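Local coordinates for ancillary protein 2 (Streptococcus pyogenes, PDB 4C0Z) that is a component of the streptococcal pilus tip and can attach covalently to host-cell targets through reactive thioester bonds, its N-terminal thioester domain being the part described here, at residues Y74-G79 / Q192-Q197. Residues are numbered along the deposited sequence; the frame is centred on the assembly and turned at random.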
loop_
_atom_site.group_PDB
_atom_site.type_symbol
_atom_site.label_atom_id
_atom_site.label_comp_id
_atom_site.label_asym_id
_atom_site.label_seq_id
_atom_site.Cartn_x
_atom_site.Cartn_y
_atom_site.Cartn_z
ATOM N N TYR I 74 5.275 -18.944 -1.407
ATOM C CA TYR I 74 6.250 -18.209 -2.215
ATOM C C TYR I 74 7.258 -19.085 -2.945
ATOM O O TYR I 74 7.626 -20.153 -2.447
ATOM C CB TYR I 74 7.004 -17.186 -1.333
ATOM C CG TYR I 74 6.119 -16.070 -0.820
ATOM C CD1 TYR I 74 5.324 -16.242 0.317
ATOM C CD2 TYR I 74 6.077 -14.838 -1.462
ATOM C CE1 TYR I 74 4.461 -15.234 0.756
ATOM C CE2 TYR I 74 5.235 -13.819 -1.018
ATOM C CZ TYR I 74 4.428 -14.020 0.088
ATOM O OH TYR I 74 3.599 -13.011 0.521
ATOM N N LYS I 75 7.729 -18.596 -4.109
ATOM C CA LYS I 75 8.752 -19.236 -4.937
ATOM C C LYS I 75 10.018 -18.360 -4.791
ATOM O O LYS I 75 9.952 -17.142 -4.988
ATOM C CB LYS I 75 8.282 -19.272 -6.402
ATOM C CG LYS I 75 9.274 -19.854 -7.415
ATOM C CD LYS I 75 8.622 -19.842 -8.788
ATOM C CE LYS I 75 9.467 -20.557 -9.814
ATOM N NZ LYS I 75 8.809 -20.569 -11.146
ATOM N N LYS I 76 11.153 -18.967 -4.420
ATOM C CA LYS I 76 12.424 -18.247 -4.255
ATOM C C LYS I 76 13.100 -18.048 -5.625
ATOM O O LYS I 76 13.306 -19.009 -6.363
ATOM C CB LYS I 76 13.363 -18.982 -3.275
ATOM C CG LYS I 76 14.659 -18.224 -2.949
ATOM C CD LYS I 76 15.489 -18.947 -1.906
ATOM C CE LYS I 76 16.924 -18.466 -1.878
ATOM N NZ LYS I 76 17.675 -18.938 -0.671
ATOM N N LEU I 77 13.446 -16.798 -5.945
ATOM C CA LEU I 77 14.106 -16.437 -7.201
ATOM C C LEU I 77 15.340 -15.628 -6.899
ATOM O O LEU I 77 15.499 -15.116 -5.787
ATOM C CB LEU I 77 13.173 -15.596 -8.106
ATOM C CG LEU I 77 11.796 -16.170 -8.488
ATOM C CD1 LEU I 77 10.924 -15.078 -9.060
ATOM C CD2 LEU I 77 11.929 -17.307 -9.507
ATOM N N GLU I 78 16.218 -15.515 -7.901
ATOM C CA GLU I 78 17.444 -14.717 -7.856
ATOM C C GLU I 78 17.028 -13.261 -7.796
ATOM O O GLU I 78 16.162 -12.839 -8.561
ATOM C CB GLU I 78 18.294 -14.958 -9.117
ATOM C CG GLU I 78 19.251 -16.131 -8.991
ATOM C CD GLU I 78 19.619 -16.834 -10.287
ATOM O OE1 GLU I 78 19.669 -16.164 -11.347
ATOM O OE2 GLU I 78 19.885 -18.058 -10.234
ATOM N N GLY I 79 17.590 -12.517 -6.852
ATOM C CA GLY I 79 17.268 -11.104 -6.675
ATOM C C GLY I 79 17.858 -10.162 -7.712
ATOM O O GLY I 79 18.375 -9.107 -7.342
ATOM N N GLN I 192 24.006 -11.956 -0.645
ATOM C CA GLN I 192 23.144 -11.985 -1.835
ATOM C C GLN I 192 21.629 -11.850 -1.604
ATOM O O GLN I 192 21.077 -12.305 -0.598
ATOM C CB GLN I 192 23.432 -13.250 -2.649
ATOM C CG GLN I 192 24.833 -13.249 -3.264
ATOM C CD GLN I 192 25.315 -14.591 -3.763
ATOM O OE1 GLN I 192 24.554 -15.550 -3.924
ATOM N NE2 GLN I 192 26.606 -14.679 -4.041
ATOM N N LEU I 193 20.970 -11.227 -2.590
ATOM C CA LEU I 193 19.552 -10.910 -2.599
ATOM C C LEU I 193 18.682 -11.993 -3.228
ATOM O O LEU I 193 19.023 -12.535 -4.284
ATOM C CB LEU I 193 19.351 -9.569 -3.333
ATOM C CG LEU I 193 17.945 -8.969 -3.401
ATOM C CD1 LEU I 193 17.420 -8.637 -2.011
ATOM C CD2 LEU I 193 17.953 -7.733 -4.263
ATOM N N SER I 194 17.541 -12.274 -2.584
ATOM C CA SER I 194 16.522 -13.216 -3.046
ATOM C C SER I 194 15.166 -12.527 -3.119
ATOM O O SER I 194 14.821 -11.742 -2.234
ATOM C CB SER I 194 16.418 -14.421 -2.118
ATOM O OG SER I 194 17.560 -15.253 -2.241
ATOM N N ILE I 195 14.400 -12.832 -4.176
ATOM C CA ILE I 195 13.028 -12.361 -4.365
ATOM C C ILE I 195 12.102 -13.563 -4.123
ATOM O O ILE I 195 12.337 -14.642 -4.649
ATOM C CB ILE I 195 12.795 -11.696 -5.759
ATOM C CG1 ILE I 195 13.581 -10.368 -5.899
ATOM C CG2 ILE I 195 11.309 -11.478 -6.036
ATOM C CD1 ILE I 195 13.810 -9.930 -7.321
ATOM N N PHE I 196 11.056 -13.361 -3.325
ATOM C CA PHE I 196 10.061 -14.376 -3.033
ATOM C C PHE I 196 8.777 -13.984 -3.744
ATOM O O PHE I 196 8.145 -12.965 -3.414
ATOM C CB PHE I 196 9.890 -14.568 -1.515
ATOM C CG PHE I 196 11.115 -15.208 -0.910
ATOM C CD1 PHE I 196 12.187 -14.429 -0.468
ATOM C CD2 PHE I 196 11.223 -16.595 -0.824
ATOM C CE1 PHE I 196 13.339 -15.028 0.051
ATOM C CE2 PHE I 196 12.359 -17.189 -0.281
ATOM C CZ PHE I 196 13.414 -16.406 0.143
ATOM N N GLN I 197 8.446 -14.752 -4.785
ATOM C CA GLN I 197 7.275 -14.497 -5.618
ATOM C C GLN I 197 6.052 -15.144 -5.007
ATOM O O GLN I 197 6.045 -16.345 -4.794
ATOM C CB GLN I 197 7.513 -14.993 -7.055
ATOM C CG GLN I 197 6.328 -14.765 -7.987
ATOM C CD GLN I 197 6.518 -15.334 -9.373
ATOM O OE1 GLN I 197 7.561 -15.885 -9.717
ATOM N NE2 GLN I 197 5.494 -15.223 -10.196
#
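Lys75 and Leu77 pair with Gln197 and Ile195 in a clear example of an antiparallel ladder, in which hydrogen-bonded and non-hydrogen-bonded pairs take turns. Lys75 N gives to Gln197 O at 2.9 Å, and Gln197 N returns a bond to Lys75 O; one step on, Leu77 and Ile195 exchange a second pair. The straightest approach to a carbonyl is that of Leu77 N, which meets Ile195 O at 2.7 Å almost head-on. Past the last bridge the strand turns, yet Gly79 N still reaches Leu193 O (2.9 Å) with a more bent N-H...O angle of 136°.

Side-chain packing differs on the two faces. On one, Lys76 runs its extended chain beside the Phe196 ring, with CB 3.6 Å from Phe196 CE2; CG anti to the backbone N (chi1 -175°) starts it along this course, and CE arrives 3.3 Å from Ser194 OG. Tyr74 crosses Phe196 at about a right angle, its CD2 lying 3.8 Å from Phe196 CB. On the other face, Leu77 CD1 touches Gln197 CB, while Ile195 CD1 rests 3.7 Å from Gly79 CA.

Tyr74 OH bonds to the backbone O of Gln204, the glutamine of the thioester cross-link. Strand 191-198 lies between strands 72-78 and 205-211 in the six-stranded barrel; helix 81-87 covers Ile195, and helix 98-108 packs on Leu193.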